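Long-range contacts in pectinesterase inhibitor (Actinidia chinensis, PDB 1XG2), which inhibits pectin methylesterase, the enzyme that removes methyl esters from pectin, and may take part in the regulation of fruit ripening: residues E2-C10 with L23-L34; K35-Q46 with I83-T94. All blocks are in the same frame, centred on the assembly; numbering follows the deposited sequence. Where two conformers were deposited one is given.

From the N terminus, E2-C10 carries the short helix 4-9, and the chain returns through helix 16-24 and a turn-rich linker. Contact 1 closes this first loop by laying L23-L34 along E2-C10, which makes a compact N-terminal subassembly. Helix 34-60 then begins, and contact 2 closes a second, longer loop where K35-Q46 pairs with I83-T94 of helix 66-95, inside the four-helix bundle. The two loops follow in series, neither enclosing nor crossing the other. Their centres are 16 Å apart, yet the contacts touch: K32 CB lies 3.7 Å from L37 CD2, and F40 packs on S25 and D26. The N-terminal helices are thereby joined to the bundle's first helix.

Contact 1 (E2-C10 with L23-L34); sequences ENHLISEIC and LESDPRSASKDL
N3 sets its amide between the carbonyls of S29 and K32. CG swings away from the backbone N (chi1 -159°), which carries ND2 to two carbonyl oxygens lying nearly in the amide plane: K32 O at 3.0 Å, met in its own carbonyl plane on a lone pair, and S29 O at 2.8 Å, met from 36° above the carbonyl plane. K32 N reaches S29 O from the other face, so that oxygen is gripped by two donors. The other branch of the amide, OD1, is also engaged, since it accepts from L5 N at 3.1 Å and N-caps helix 4-9. With an alanine here, K32 O and S29 O would probably both lose their link to the N-terminal segment, and the first turn of the helix its cap.

Apolar bumps fill the hollows beside this polar link. The CD1 methyl of L23 enters a pocket edged by I6, I9 and C10, 3.8 Å from C10 SG and 3.9 Å from I6 CG1. I6 pushes its own tip the other way, CD1 coming to rest 3.7 Å from S29 OG. Further along, L5 CD1 presses against the backbone where D33 joins L34, 3.5 Å from L34 N, while the side chains of I9 and L34 slide past each other in opposite directions, CD1 of I9 4.1 Å from CD2 of L34. Near the solvent, the like-charged carboxylates of E2 and E24 approach each other and would probably repel.

The C10-C19 disulfide ties helix 16-24 to this first segment. Beneath the contact lies the bundle: I9 rests on L37 of helix 34-60 and on I146 and L149 of helix 127-149, and L34 also touches L149.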
loop_
_atom_site.group_PDB
_atom_site.type_symbol
_atom_site.label_atom_id
_atom_site.label_comp_id
_atom_site.label_asym_id
_atom_site.label_seq_id
_atom_site.Cartn_x
_atom_site.Cartn_y
_atom_site.Cartn_z
ATOM N N GLU B 2 -23.988 -30.897 -7.016
ATOM C CA GLU B 2 -23.395 -29.672 -6.494
ATOM C C GLU B 2 -22.737 -28.891 -7.659
ATOM O O GLU B 2 -22.149 -29.485 -8.570
ATOM C CB GLU B 2 -22.360 -29.988 -5.393
ATOM C CG GLU B 2 -21.724 -28.746 -4.757
ATOM C CD GLU B 2 -20.551 -29.030 -3.829
ATOM O OE1 GLU B 2 -19.410 -29.139 -4.341
ATOM O OE2 GLU B 2 -20.749 -29.109 -2.585
ATOM N N ASN B 3 -22.877 -27.566 -7.643
ATOM C CA ASN B 3 -22.167 -26.707 -8.584
ATOM C C ASN B 3 -20.690 -27.118 -8.607
ATOM O O ASN B 3 -19.995 -27.001 -7.594
ATOM C CB ASN B 3 -22.323 -25.229 -8.182
ATOM C CG ASN B 3 -22.060 -24.269 -9.339
ATOM O OD1 ASN B 3 -21.130 -24.462 -10.138
ATOM N ND2 ASN B 3 -22.869 -23.239 -9.435
ATOM N N HIS B 4 -20.231 -27.637 -9.752
ATOM C CA HIS B 4 -18.837 -28.071 -9.898
ATOM C C HIS B 4 -17.857 -26.926 -9.651
ATOM O O HIS B 4 -16.706 -27.160 -9.256
ATOM C CB HIS B 4 -18.572 -28.720 -11.279
ATOM C CG HIS B 4 -18.470 -27.744 -12.410
ATOM N ND1 HIS B 4 -19.523 -26.944 -12.802
ATOM C CD2 HIS B 4 -17.450 -27.466 -13.260
ATOM C CE1 HIS B 4 -19.148 -26.203 -13.826
ATOM N NE2 HIS B 4 -17.897 -26.506 -14.128
ATOM N N LEU B 5 -18.310 -25.696 -9.873
ATOM C CA LEU B 5 -17.457 -24.526 -9.653
ATOM C C LEU B 5 -17.041 -24.403 -8.182
ATOM O O LEU B 5 -15.945 -23.939 -7.895
ATOM C CB LEU B 5 -18.140 -23.241 -10.126
ATOM C CG LEU B 5 -18.397 -23.145 -11.633
ATOM C CD1 LEU B 5 -19.179 -21.883 -11.979
ATOM C CD2 LEU B 5 -17.071 -23.208 -12.411
ATOM N N ILE B 6 -17.909 -24.827 -7.263
ATOM C CA ILE B 6 -17.595 -24.800 -5.828
ATOM C C ILE B 6 -16.366 -25.622 -5.524
ATOM O O ILE B 6 -15.586 -25.242 -4.666
ATOM C CB ILE B 6 -18.801 -25.259 -4.973
ATOM C CG1 ILE B 6 -19.867 -24.162 -4.971
ATOM C CG2 ILE B 6 -18.393 -25.587 -3.529
ATOM C CD1 ILE B 6 -21.250 -24.646 -4.547
ATOM N N SER B 7 -16.173 -26.736 -6.229
ATOM C CA SER B 7 -14.986 -27.568 -6.030
ATOM C C SER B 7 -13.688 -26.910 -6.495
ATOM O O SER B 7 -12.607 -27.312 -6.068
ATOM C CB SER B 7 -15.151 -28.937 -6.707
ATOM O OG SER B 7 -15.025 -28.782 -8.111
ATOM N N GLU B 8 -13.792 -25.905 -7.359
ATOM C CA GLU B 8 -12.626 -25.115 -7.754
ATOM C C GLU B 8 -12.362 -23.906 -6.879
ATOM O O GLU B 8 -11.248 -23.375 -6.878
ATOM C CB GLU B 8 -12.788 -24.624 -9.188
ATOM C CG GLU B 8 -12.903 -25.739 -10.206
ATOM C CD GLU B 8 -12.908 -25.189 -11.619
ATOM O OE1 GLU B 8 -13.780 -25.579 -12.401
ATOM O OE2 GLU B 8 -12.040 -24.347 -11.915
ATOM N N ILE B 9 -13.389 -23.441 -6.173
ATOM C CA ILE B 9 -13.288 -22.213 -5.391
ATOM C C ILE B 9 -12.885 -22.506 -3.960
ATOM O O ILE B 9 -11.834 -22.074 -3.506
ATOM C CB ILE B 9 -14.625 -21.440 -5.425
ATOM C CG1 ILE B 9 -14.942 -20.983 -6.850
ATOM C CG2 ILE B 9 -14.550 -20.210 -4.535
ATOM C CD1 ILE B 9 -16.401 -20.550 -7.032
ATOM N N CYS B 10 -13.723 -23.254 -3.249
ATOM C CA CYS B 10 -13.545 -23.402 -1.812
ATOM C C CYS B 10 -12.177 -23.963 -1.382
ATOM O O CYS B 10 -11.572 -23.412 -0.473
ATOM C CB CYS B 10 -14.728 -24.163 -1.195
ATOM S SG CYS B 10 -16.185 -23.102 -1.280
ATOM N N LEU B 23 -21.439 -20.240 0.135
ATOM C CA LEU B 23 -21.946 -20.552 -1.193
ATOM C C LEU B 23 -23.210 -21.432 -1.136
ATOM O O LEU B 23 -24.129 -21.257 -1.930
ATOM C CB LEU B 23 -20.837 -21.204 -2.052
ATOM C CG LEU B 23 -19.648 -20.271 -2.373
ATOM C CD1 LEU B 23 -18.582 -20.905 -3.309
ATOM C CD2 LEU B 23 -20.121 -18.957 -2.956
ATOM N N GLU B 24 -23.270 -22.345 -0.173
ATOM C CA GLU B 24 -24.449 -23.205 0.001
ATOM C C GLU B 24 -25.646 -22.432 0.566
ATOM O O GLU B 24 -26.768 -22.938 0.541
ATOM C CB GLU B 24 -24.134 -24.400 0.911
ATOM C CG GLU B 24 -23.611 -25.635 0.181
ATOM C CD GLU B 24 -23.408 -26.821 1.119
ATOM O OE1 GLU B 24 -23.384 -26.610 2.362
ATOM O OE2 GLU B 24 -23.258 -27.960 0.617
ATOM N N SER B 25 -25.426 -21.217 1.074
ATOM C CA SER B 25 -26.524 -20.396 1.591
ATOM C C SER B 25 -27.345 -19.751 0.460
ATOM O O SER B 25 -28.379 -19.148 0.712
ATOM C CB SER B 25 -26.006 -19.337 2.572
ATOM O OG SER B 25 -25.391 -18.255 1.896
ATOM N N ASP B 26 -26.862 -19.871 -0.778
ATOM C CA ASP B 26 -27.587 -19.437 -1.978
ATOM C C ASP B 26 -28.581 -20.516 -2.434
ATOM O O ASP B 26 -28.164 -21.560 -2.911
ATOM C CB ASP B 26 -26.580 -19.151 -3.101
ATOM C CG ASP B 26 -27.217 -18.527 -4.339
ATOM O OD1 ASP B 26 -28.457 -18.449 -4.422
ATOM O OD2 ASP B 26 -26.536 -18.083 -5.292
ATOM N N PRO B 27 -29.888 -20.276 -2.318
ATOM C CA PRO B 27 -30.877 -21.275 -2.758
ATOM C C PRO B 27 -30.755 -21.622 -4.250
ATOM O O PRO B 27 -31.130 -22.723 -4.658
ATOM C CB PRO B 27 -32.230 -20.594 -2.483
ATOM C CG PRO B 27 -31.919 -19.142 -2.338
ATOM C CD PRO B 27 -30.528 -19.057 -1.790
ATOM N N ARG B 28 -30.144 -20.782 -4.924
ATOM C CA ARG B 28 -29.992 -20.934 -6.372
ATOM C C ARG B 28 -28.526 -21.115 -6.793
ATOM O O ARG B 28 -28.212 -21.390 -7.944
ATOM C CB ARG B 28 -30.578 -19.692 -7.046
ATOM C CG ARG B 28 -32.067 -19.845 -7.352
ATOM C CD ARG B 28 -32.801 -18.499 -7.325
ATOM N N SER B 29 -27.829 -21.685 -5.963
ATOM C CA SER B 29 -26.412 -21.963 -6.218
ATOM C C SER B 29 -26.140 -22.678 -7.555
ATOM O O SER B 29 -25.258 -22.269 -8.308
ATOM C CB SER B 29 -25.822 -22.802 -5.085
ATOM O OG SER B 29 -24.519 -23.245 -5.441
ATOM N N ALA B 30 -26.900 -23.735 -7.851
ATOM C CA ALA B 30 -26.625 -24.568 -9.027
ATOM C C ALA B 30 -26.798 -23.829 -10.368
ATOM O O ALA B 30 -26.183 -24.198 -11.376
ATOM C CB ALA B 30 -27.500 -25.840 -8.995
ATOM N N SER B 31 -27.637 -22.800 -10.383
ATOM C CA SER B 31 -27.856 -22.002 -11.591
ATOM C C SER B 31 -26.781 -20.916 -11.835
ATOM O O SER B 31 -26.828 -20.213 -12.854
ATOM C CB SER B 31 -29.254 -21.361 -11.534
ATOM O OG SER B 31 -29.275 -20.245 -10.652
ATOM N N LYS B 32 -25.816 -20.780 -10.922
ATOM C CA LYS B 32 -24.845 -19.670 -10.974
ATOM C C LYS B 32 -23.578 -20.033 -11.740
ATOM O O LYS B 32 -22.998 -21.089 -11.531
ATOM C CB LYS B 32 -24.443 -19.221 -9.558
ATOM C CG LYS B 32 -25.591 -18.774 -8.674
ATOM C CD LYS B 32 -26.158 -17.421 -9.099
ATOM C CE LYS B 32 -27.399 -17.064 -8.278
ATOM N NZ LYS B 32 -27.076 -16.272 -7.076
ATOM N N ASP B 33 -23.125 -19.136 -12.603
ATOM C CA ASP B 33 -21.808 -19.290 -13.220
ATOM C C ASP B 33 -20.771 -18.572 -12.352
ATOM O O ASP B 33 -21.109 -18.064 -11.284
ATOM C CB ASP B 33 -21.812 -18.802 -14.689
ATOM C CG ASP B 33 -22.272 -17.363 -14.850
ATOM O OD1 ASP B 33 -22.447 -16.652 -13.842
ATOM O OD2 ASP B 33 -22.488 -16.844 -15.977
ATOM N N LEU B 34 -19.519 -18.516 -12.792
ATOM C CA LEU B 34 -18.478 -17.881 -11.987
ATOM C C LEU B 34 -18.849 -16.448 -11.645
ATOM O O LEU B 34 -18.672 -16.027 -10.519
ATOM C CB LEU B 34 -17.102 -17.916 -12.673
ATOM C CG LEU B 34 -16.193 -19.099 -12.367
ATOM C CD1 LEU B 34 -14.884 -19.002 -13.167
ATOM C CD2 LEU B 34 -15.909 -19.234 -10.868
HETATM O O HOH W 1 -22.959 -27.869 -1.811
HETATM O O HOH W 2 -24.396 -25.949 -5.539
#

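Contact 2 (K35-Q46 with I83-T94); sequences KGLGQFSIDIAQ and IDSLGQAKQFLT
The amide of Q39 is a flat plate between K90 and L93. It bridges one antiparallel helix pair of the four-helix bundle: the axes of 35-46 and 83-94 come within 9.6 Å and their directions differ by 167°. One face of the plate is covered by L93, whose CD2 stands 3.7 Å from Q39 CD; on the other side of the plane K90 NZ approaches Q39 OE1 at 2.8 Å, coming 39° above the carbonyl plane rather than on a lone pair. At the edge, NE2 donates to K90 O at 3.2 Å, close to the amide plane. A bend at chi2 (-70°) turns the amide so that NE2 meets K90 O and a face meets L93 CD2. The second flat group, the carboxylate of D43, receives the same ammonium on the syn side of OD1, tilted out of the carboxylate plane, at 2.7 Å in a salt bridge, so K90 NZ is shared by two oxygens.

The packing is knobs-into-holes in both directions. I42 sits among L86, A89, K90 and L93, its CG2 over K90 CG and its CD1 against A89 CB. L93 in turn fills the hole made by K35, G38, Q39 and I42. G38 is the floor of that hole, since a CB on it would fall only 2.7 Å from L93 CD2, a clash. At the other end of the contact, L86 CD1 is wedged against A45 CB and the backbone of Q46.

On the side of 83-94 turned from this interface, Q88 packs on Q90 of the pectinesterase chain. Helix 127-149 adds V143 against I42. Three donors converge on K90 O, namely Q39 NE2, T94 N and T94 OG1, while three residues further along 83-94, L93 O accepts from K35 NZ at 2.9 Å, in the carbonyl plane.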
loop_
_atom_site.group_PDB
_atom_site.type_symbol
_atom_site.label_atom_id
_atom_site.label_comp_id
_atom_site.label_asym_id
_atom_site.label_seq_id
_atom_site.Cartn_x
_atom_site.Cartn_y
_atom_site.Cartn_z
ATOM N N LYS B 35 -19.370 -15.694 -12.613
ATOM C CA LYS B 35 -19.748 -14.305 -12.351
ATOM C C LYS B 35 -20.828 -14.210 -11.293
ATOM O O LYS B 35 -20.778 -13.357 -10.420
ATOM C CB LYS B 35 -20.234 -13.601 -13.629
ATOM C CG LYS B 35 -19.123 -13.038 -14.484
ATOM C CD LYS B 35 -19.665 -12.076 -15.567
ATOM C CE LYS B 35 -18.589 -11.085 -16.056
ATOM N NZ LYS B 35 -19.158 -9.754 -16.411
ATOM N N GLY B 36 -21.833 -15.064 -11.401
ATOM C CA GLY B 36 -22.899 -15.115 -10.419
ATOM C C GLY B 36 -22.413 -15.445 -9.013
ATOM O O GLY B 36 -22.853 -14.819 -8.061
ATOM N N LEU B 37 -21.508 -16.415 -8.889
ATOM C CA LEU B 37 -20.940 -16.764 -7.584
ATOM C C LEU B 37 -20.140 -15.584 -7.061
ATOM O O LEU B 37 -20.219 -15.273 -5.881
ATOM C CB LEU B 37 -20.072 -18.022 -7.678
ATOM C CG LEU B 37 -20.842 -19.284 -8.075
ATOM C CD1 LEU B 37 -19.886 -20.422 -8.366
ATOM C CD2 LEU B 37 -21.836 -19.677 -6.994
ATOM N N GLY B 38 -19.429 -14.895 -7.963
ATOM C CA GLY B 38 -18.684 -13.684 -7.640
ATOM C C GLY B 38 -19.528 -12.577 -7.030
ATOM O O GLY B 38 -19.186 -12.041 -5.980
ATOM N N GLN B 39 -20.639 -12.240 -7.676
ATOM C CA GLN B 39 -21.509 -11.182 -7.171
ATOM C C GLN B 39 -22.091 -11.560 -5.817
ATOM O O GLN B 39 -22.209 -10.727 -4.929
ATOM C CB GLN B 39 -22.642 -10.861 -8.154
ATOM C CG GLN B 39 -22.198 -10.251 -9.494
ATOM C CD GLN B 39 -21.663 -8.809 -9.397
ATOM O OE1 GLN B 39 -21.533 -8.267 -8.290
ATOM N NE2 GLN B 39 -21.358 -8.201 -10.522
ATOM N N PHE B 40 -22.421 -12.835 -5.655
ATOM C CA PHE B 40 -22.996 -13.307 -4.405
ATOM C C PHE B 40 -21.967 -13.161 -3.294
ATOM O O PHE B 40 -22.278 -12.696 -2.190
ATOM C CB PHE B 40 -23.427 -14.773 -4.548
ATOM C CG PHE B 40 -24.083 -15.323 -3.331
ATOM C CD1 PHE B 40 -25.418 -15.052 -3.073
ATOM C CD2 PHE B 40 -23.365 -16.091 -2.429
ATOM C CE1 PHE B 40 -26.039 -15.550 -1.930
ATOM C CE2 PHE B 40 -23.981 -16.582 -1.275
ATOM C CZ PHE B 40 -25.322 -16.318 -1.037
ATOM N N SER B 41 -20.742 -13.545 -3.620
ATOM C CA SER B 41 -19.658 -13.547 -2.650
ATOM C C SER B 41 -19.257 -12.122 -2.280
ATOM O O SER B 41 -18.967 -11.809 -1.133
ATOM C CB SER B 41 -18.467 -14.280 -3.267
ATOM O OG SER B 41 -18.812 -15.776 -3.189
ATOM N N ILE B 42 -19.317 -11.169 -3.211
ATOM C CA ILE B 42 -19.048 -9.771 -2.857
ATOM C C ILE B 42 -20.138 -9.281 -1.902
ATOM O O ILE B 42 -19.842 -8.632 -0.920
ATOM C CB ILE B 42 -18.962 -8.851 -4.112
ATOM C CG1 ILE B 42 -17.788 -9.236 -5.004
ATOM C CG2 ILE B 42 -18.809 -7.381 -3.705
ATOM C CD1 ILE B 42 -17.902 -8.659 -6.422
ATOM N N ASP B 43 -21.387 -9.611 -2.193
ATOM C CA ASP B 43 -22.514 -9.191 -1.359
ATOM C C ASP B 43 -22.340 -9.676 0.074
ATOM O O ASP B 43 -22.554 -8.916 1.011
ATOM C CB ASP B 43 -23.838 -9.728 -1.904
ATOM C CG ASP B 43 -24.307 -9.006 -3.161
ATOM O OD1 ASP B 43 -23.659 -8.020 -3.617
ATOM O OD2 ASP B 43 -25.325 -9.394 -3.771
ATOM N N ILE B 44 -21.923 -10.931 0.226
ATOM C CA ILE B 44 -21.681 -11.526 1.531
ATOM C C ILE B 44 -20.560 -10.804 2.267
ATOM O O ILE B 44 -20.688 -10.500 3.454
ATOM C CB ILE B 44 -21.316 -13.030 1.379
ATOM C CG1 ILE B 44 -22.524 -13.838 0.886
ATOM C CG2 ILE B 44 -20.821 -13.595 2.683
ATOM C CD1 ILE B 44 -23.577 -14.074 1.923
ATOM N N ALA B 45 -19.457 -10.542 1.560
ATOM C CA ALA B 45 -18.328 -9.865 2.160
ATOM C C ALA B 45 -18.676 -8.439 2.580
ATOM O O ALA B 45 -18.317 -8.021 3.677
ATOM C CB ALA B 45 -17.145 -9.867 1.220
ATOM N N GLN B 46 -19.378 -7.698 1.722
ATOM C CA GLN B 46 -19.765 -6.331 2.057
ATOM C C GLN B 46 -20.718 -6.251 3.259
ATOM O O GLN B 46 -20.591 -5.366 4.111
ATOM C CB GLN B 46 -20.409 -5.611 0.869
ATOM C CG GLN B 46 -20.391 -4.086 1.081
ATOM C CD GLN B 46 -20.972 -3.299 -0.073
ATOM O OE1 GLN B 46 -20.432 -2.250 -0.450
ATOM N NE2 GLN B 46 -22.068 -3.786 -0.627
ATOM N N ILE B 83 -15.647 -1.263 2.709
ATOM C CA ILE B 83 -17.032 -1.246 2.232
ATOM C C ILE B 83 -17.105 -0.559 0.870
ATOM O O ILE B 83 -17.739 -1.064 -0.060
ATOM C CB ILE B 83 -17.967 -0.552 3.261
ATOM C CG1 ILE B 83 -18.135 -1.465 4.485
ATOM C CG2 ILE B 83 -19.321 -0.183 2.616
ATOM C CD1 ILE B 83 -18.583 -0.750 5.757
ATOM N N ASP B 84 -16.415 0.570 0.756
ATOM C CA ASP B 84 -16.359 1.318 -0.492
ATOM C C ASP B 84 -15.738 0.486 -1.619
ATOM O O ASP B 84 -16.235 0.477 -2.750
ATOM C CB ASP B 84 -15.547 2.615 -0.301
ATOM C CG ASP B 84 -16.367 3.753 0.264
ATOM O OD1 ASP B 84 -17.621 3.634 0.331
ATOM O OD2 ASP B 84 -15.815 4.803 0.676
ATOM N N SER B 85 -14.660 -0.218 -1.305
ATOM C CA SER B 85 -13.938 -0.997 -2.293
ATOM C C SER B 85 -14.749 -2.192 -2.765
ATOM O O SER B 85 -14.720 -2.528 -3.944
ATOM C CB SER B 85 -12.563 -1.444 -1.770
ATOM O OG SER B 85 -11.667 -0.340 -1.732
ATOM N N LEU B 86 -15.484 -2.828 -1.856
ATOM C CA LEU B 86 -16.328 -3.947 -2.244
ATOM C C LEU B 86 -17.507 -3.472 -3.107
ATOM O O LEU B 86 -17.929 -4.168 -4.036
ATOM C CB LEU B 86 -16.814 -4.703 -1.015
ATOM C CG LEU B 86 -15.739 -5.539 -0.304
ATOM C CD1 LEU B 86 -16.223 -6.034 1.029
ATOM C CD2 LEU B 86 -15.243 -6.712 -1.152
ATOM N N GLY B 87 -18.026 -2.283 -2.814
ATOM C CA GLY B 87 -19.060 -1.676 -3.640
ATOM C C GLY B 87 -18.611 -1.529 -5.077
ATOM O O GLY B 87 -19.364 -1.845 -5.998
ATOM N N GLN B 88 -17.371 -1.072 -5.269
ATOM C CA GLN B 88 -16.809 -0.885 -6.596
ATOM C C GLN B 88 -16.463 -2.207 -7.255
ATOM O O GLN B 88 -16.535 -2.331 -8.465
ATOM C CB GLN B 88 -15.554 -0.015 -6.526
ATOM C CG GLN B 88 -15.872 1.443 -6.236
ATOM C CD GLN B 88 -15.014 2.384 -7.041
ATOM O OE1 GLN B 88 -14.251 3.162 -6.466
ATOM N NE2 GLN B 88 -15.129 2.318 -8.385
ATOM N N ALA B 89 -16.092 -3.193 -6.441
ATOM C CA ALA B 89 -15.826 -4.542 -6.927
ATOM C C ALA B 89 -17.007 -5.096 -7.724
ATOM O O ALA B 89 -16.812 -5.750 -8.740
ATOM C CB ALA B 89 -15.492 -5.475 -5.758
ATOM N N LYS B 90 -18.232 -4.832 -7.284
ATOM C CA LYS B 90 -19.403 -5.309 -8.034
ATOM C C LYS B 90 -19.420 -4.782 -9.479
ATOM O O LYS B 90 -19.705 -5.520 -10.423
ATOM C CB LYS B 90 -20.707 -4.906 -7.345
ATOM C CG LYS B 90 -20.924 -5.546 -5.969
ATOM C CD LYS B 90 -22.354 -5.341 -5.443
ATOM C CE LYS B 90 -23.439 -6.136 -6.238
ATOM N NZ LYS B 90 -23.306 -7.641 -6.261
ATOM N N GLN B 91 -19.139 -3.496 -9.640
ATOM C CA GLN B 91 -19.180 -2.866 -10.964
ATOM C C GLN B 91 -18.067 -3.404 -11.852
ATOM O O GLN B 91 -18.253 -3.608 -13.043
ATOM C CB GLN B 91 -19.041 -1.343 -10.848
ATOM C CG GLN B 91 -20.161 -0.622 -10.097
ATOM C CD GLN B 91 -19.860 0.885 -9.901
ATOM O OE1 GLN B 91 -20.557 1.743 -10.459
ATOM N NE2 GLN B 91 -18.818 1.199 -9.118
ATOM N N PHE B 92 -16.894 -3.627 -11.265
ATOM C CA PHE B 92 -15.765 -4.168 -12.010
ATOM C C PHE B 92 -16.070 -5.590 -12.504
ATOM O O PHE B 92 -15.746 -5.952 -13.642
ATOM C CB PHE B 92 -14.489 -4.169 -11.141
ATOM C CG PHE B 92 -13.882 -2.807 -10.915
ATOM C CD1 PHE B 92 -13.604 -2.365 -9.622
ATOM C CD2 PHE B 92 -13.559 -1.978 -11.983
ATOM C CE1 PHE B 92 -13.041 -1.119 -9.399
ATOM C CE2 PHE B 92 -12.974 -0.729 -11.764
ATOM C CZ PHE B 92 -12.719 -0.302 -10.474
ATOM N N LEU B 93 -16.703 -6.396 -11.660
ATOM C CA LEU B 93 -17.061 -7.757 -12.055
ATOM C C LEU B 93 -18.061 -7.722 -13.234
ATOM O O LEU B 93 -17.895 -8.450 -14.209
ATOM C CB LEU B 93 -17.614 -8.542 -10.856
ATOM C CG LEU B 93 -18.084 -9.984 -11.068
ATOM C CD1 LEU B 93 -17.064 -10.825 -11.800
ATOM C CD2 LEU B 93 -18.435 -10.623 -9.716
ATOM N N THR B 94 -19.062 -6.852 -13.140
ATOM C CA THR B 94 -20.067 -6.677 -14.201
ATOM C C THR B 94 -19.429 -6.295 -15.531
ATOM O O THR B 94 -19.794 -6.812 -16.583
ATOM C CB THR B 94 -21.058 -5.592 -13.791
ATOM O OG1 THR B 94 -21.728 -5.970 -12.577
ATOM C CG2 THR B 94 -22.187 -5.437 -14.849
#